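Local coordinates for putative uncharacterized protein (Bacteroides thetaiotaomicron, PDB 2RBK) that is probably a magnesium-dependent phosphatase of the haloacid dehalogenase superfamily, captured here with a vanadium oxide group in its active site, at residues Asp186-Gly191 / Gly212-Ser217. Residues are numbered along the deposited sequence; the frame is centred on the assembly and turned at random.
Sequences DTKQKG and GGNDIS. With VN4 (oxido(dioxo)vanadium), chain C.
One face of the Asn214 amide is overlaid by the end of Lys188, with CE 3.5 Å from ND2, while the edge of that amide points its N-H groups at VN4 O3 and Asn69 OD1. Next to it, the Asp215 carboxylate takes Lys188 NZ end-on at OD1, 2.7 Å away in a salt bridge, and its other oxygen, OD2, accepts from the backbone N of Gly212 and of Asp211. This is a worked example of the haloacid dehalogenase active site: a lysine at the start of one helix meets the loop beyond a core strand. Fully extended beyond CG, the Lys188 chain carries NZ to VN4 O3 at 3.1 Å; Asn214 ND2 grips the same oxygen at 2.9 Å in a nearly straight bond (164°). With an alanine at Lys188, Asp215 OD1 would probably lose its charged mate and O3 one of its donors. Asp215 binds magnesium in another structure of this protein; here its side chain lies about 4 Å from the magnesium ion, held by Asp8, Asp10 and Asp211. Farther out, water bridges Lys188 N and Asn214 O, and the hydroxyls Thr187 OG1, at the helix N-cap, and Ser217 OG share a 3.0 Å hydrogen bond.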
ATOM      1  N   ASP A 186       6.960  10.315  -1.537  1.00 10.12           N
ATOM      2  CA  ASP A 186       5.887   9.438  -1.973  1.00  9.87           C
ATOM      3  C   ASP A 186       5.578   8.395  -0.939  1.00  9.59           C
ATOM      4  O   ASP A 186       6.203   7.346  -0.858  1.00 11.81           O
ATOM      5  CB  ASP A 186       6.249   8.826  -3.319  1.00 10.03           C
ATOM      6  CG  ASP A 186       6.327   9.944  -4.369  1.00 11.19           C
ATOM      7  OD1 ASP A 186       5.569  10.929  -4.263  1.00 12.46           O
ATOM      8  OD2 ASP A 186       7.221   9.824  -5.221  1.00 12.60           O
ATOM      9  N   THR A 187       4.599   8.716  -0.096  1.00 10.99           N
ATOM     10  CA  THR A 187       3.988   7.841   0.879  1.00 10.48           C
ATOM     11  C   THR A 187       2.479   7.907   0.719  1.00 10.03           C
ATOM     12  O   THR A 187       1.975   8.748  -0.051  1.00 10.10           O
ATOM     13  CB  THR A 187       4.329   8.171   2.365  1.00 16.98           C
ATOM     14  OG1 THR A 187       3.629   9.312   2.730  1.00 23.05           O
ATOM     15  CG2 THR A 187       5.828   8.417   2.525  1.00 20.64           C
ATOM     16  N   LYS A 188       1.752   7.089   1.443  1.00  9.83           N
ATOM     17  CA  LYS A 188       0.292   7.163   1.286  1.00  9.67           C
ATOM     18  C   LYS A 188      -0.278   8.530   1.627  1.00  9.23           C
ATOM     19  O   LYS A 188      -1.360   8.873   1.129  1.00 11.27           O
ATOM     20  CB  LYS A 188      -0.359   6.043   2.072  1.00  9.53           C
ATOM     21  CG  LYS A 188      -0.069   4.655   1.554  1.00 10.39           C
ATOM     22  CD  LYS A 188      -0.650   3.582   2.400  1.00  9.66           C
ATOM     23  CE  LYS A 188      -0.171   2.193   1.957  1.00 11.04           C
ATOM     24  NZ  LYS A 188      -0.907   1.082   2.627  1.00 10.31           N
ATOM     25  N   GLN A 189       0.379   9.282   2.489  1.00  9.47           N
ATOM     26  CA  GLN A 189      -0.049  10.667   2.776  1.00 10.18           C
ATOM     27  C   GLN A 189      -0.106  11.513   1.527  1.00  9.45           C
ATOM     28  O   GLN A 189      -1.031  12.321   1.325  1.00  9.28           O
ATOM     29  CB  GLN A 189       0.882  11.326   3.813  1.00 13.79           C
ATOM     30  CG  GLN A 189       1.051  12.796   3.878  1.00 14.68           C
ATOM     31  CD  GLN A 189       1.854  13.284   5.043  1.00 15.49           C
ATOM     32  OE1 GLN A 189       2.361  12.471   5.827  1.00 18.63           O
ATOM     33  NE2 GLN A 189       1.945  14.611   5.243  1.00 22.52           N
ATOM     34  N   LYS A 190       0.935  11.412   0.662  1.00  9.78           N
ATOM     35  CA  LYS A 190       0.933  12.099  -0.643  1.00  9.53           C
ATOM     36  C   LYS A 190      -0.246  11.660  -1.456  1.00  9.05           C
ATOM     37  O   LYS A 190      -0.906  12.458  -2.137  1.00  9.11           O
ATOM     38  CB  LYS A 190       2.248  11.782  -1.388  1.00 10.75           C
ATOM     39  CG  LYS A 190       2.325  12.231  -2.847  1.00 10.54           C
ATOM     40  CD  LYS A 190       2.209  13.685  -3.037  1.00 10.61           C
ATOM     41  CE  LYS A 190       2.714  14.093  -4.444  1.00 10.33           C
ATOM     42  NZ  LYS A 190       2.522  15.549  -4.726  1.00 11.08           N
ATOM     43  N   GLY A 191      -0.541  10.346  -1.442  1.00  9.06           N
ATOM     44  CA  GLY A 191      -1.682   9.841  -2.170  1.00  9.26           C
ATOM     45  C   GLY A 191      -2.994  10.489  -1.710  1.00  8.77           C
ATOM     46  O   GLY A 191      -3.808  10.871  -2.547  1.00  8.86           O
ATOM     47  N   GLY A 212      -0.336  -1.343   9.180  1.00  9.92           N
ATOM     48  CA  GLY A 212       1.113  -1.560   8.993  1.00 10.47           C
ATOM     49  C   GLY A 212       1.917  -0.298   9.089  1.00 10.31           C
ATOM     50  O   GLY A 212       1.389   0.819   9.068  1.00 10.19           O
ATOM     51  N   GLY A 213       3.249  -0.485   9.174  1.00 12.01           N
ATOM     52  CA  GLY A 213       4.119   0.655   9.266  1.00 12.46           C
ATOM     53  C   GLY A 213       3.997   1.614   8.086  1.00 11.31           C
ATOM     54  O   GLY A 213       4.142   2.829   8.328  1.00 12.90           O
ATOM     55  N   ASN A 214       3.708   1.136   6.898  1.00 11.14           N
ATOM     56  CA  ASN A 214       3.571   2.013   5.752  1.00 12.05           C
ATOM     57  C   ASN A 214       2.236   2.777   5.724  1.00 10.40           C
ATOM     58  O   ASN A 214       2.004   3.538   4.801  1.00 11.61           O
ATOM     59  CB  ASN A 214       3.774   1.285   4.421  1.00 13.49           C
ATOM     60  CG  ASN A 214       2.663   0.309   4.031  1.00 12.93           C
ATOM     61  OD1 ASN A 214       2.043  -0.239   4.958  1.00 14.73           O
ATOM     62  ND2 ASN A 214       2.460   0.021   2.747  1.00 12.98           N
ATOM     63  N   ASP A 215       1.397   2.567   6.773  1.00  9.64           N
ATOM     64  CA  ASP A 215       0.193   3.309   6.954  1.00  9.45           C
ATOM     65  C   ASP A 215       0.352   4.444   7.954  1.00  9.14           C
ATOM     66  O   ASP A 215      -0.568   5.254   8.089  1.00  9.42           O
ATOM     67  CB  ASP A 215      -0.936   2.385   7.452  1.00  9.57           C
ATOM     68  CG  ASP A 215      -1.222   1.266   6.482  1.00  9.51           C
ATOM     69  OD1 ASP A 215      -1.296   1.616   5.251  1.00 11.76           O
ATOM     70  OD2 ASP A 215      -1.414   0.120   6.917  1.00 10.05           O
ATOM     71  N   ILE A 216       1.448   4.480   8.694  1.00  9.62           N
ATOM     72  CA  ILE A 216       1.561   5.461   9.775  1.00  9.42           C
ATOM     73  C   ILE A 216       1.405   6.881   9.261  1.00  9.26           C
ATOM     74  O   ILE A 216       0.711   7.683   9.888  1.00  9.89           O
ATOM     75  CB  ILE A 216       2.888   5.220  10.549  1.00 10.88           C
ATOM     76  CG1 ILE A 216       2.733   3.982  11.417  1.00 12.38           C
ATOM     77  CG2 ILE A 216       3.312   6.436  11.343  1.00 12.40           C
ATOM     78  CD1 ILE A 216       4.040   3.503  12.084  1.00 14.26           C
ATOM     79  N   SER A 217       2.047   7.215   8.126  1.00  9.87           N
ATOM     80  CA  SER A 217       1.934   8.613   7.684  1.00 10.14           C
ATOM     81  C   SER A 217       0.490   8.936   7.339  1.00  9.28           C
ATOM     82  O   SER A 217       0.037  10.064   7.653  1.00  9.99           O
ATOM     83  CB  SER A 217       2.880   8.959   6.581  1.00 11.54           C
ATOM     84  OG  SER A 217       2.617   8.249   5.401  1.00 12.43           O
TER
HETATM   85  V   VN4 C 601      -1.179  -2.579   2.059  1.00 15.22           V
HETATM   86  O1  VN4 C 601      -2.378  -2.934   0.962  1.00 18.50           O
HETATM   87  O2  VN4 C 601      -0.928  -3.594   3.475  1.00 10.41           O
HETATM   88  O3  VN4 C 601       0.334  -1.612   1.670  1.00 15.03           O
HETATM   89  O   HOH W   1       3.262   4.570   2.457  1.00 16.71           O
HETATM   90  O   HOH W   2       1.809  12.163   8.386  1.00 17.64           O
HETATM   91  O   HOH W   3      -0.133  -3.896   0.761  1.00 19.13           O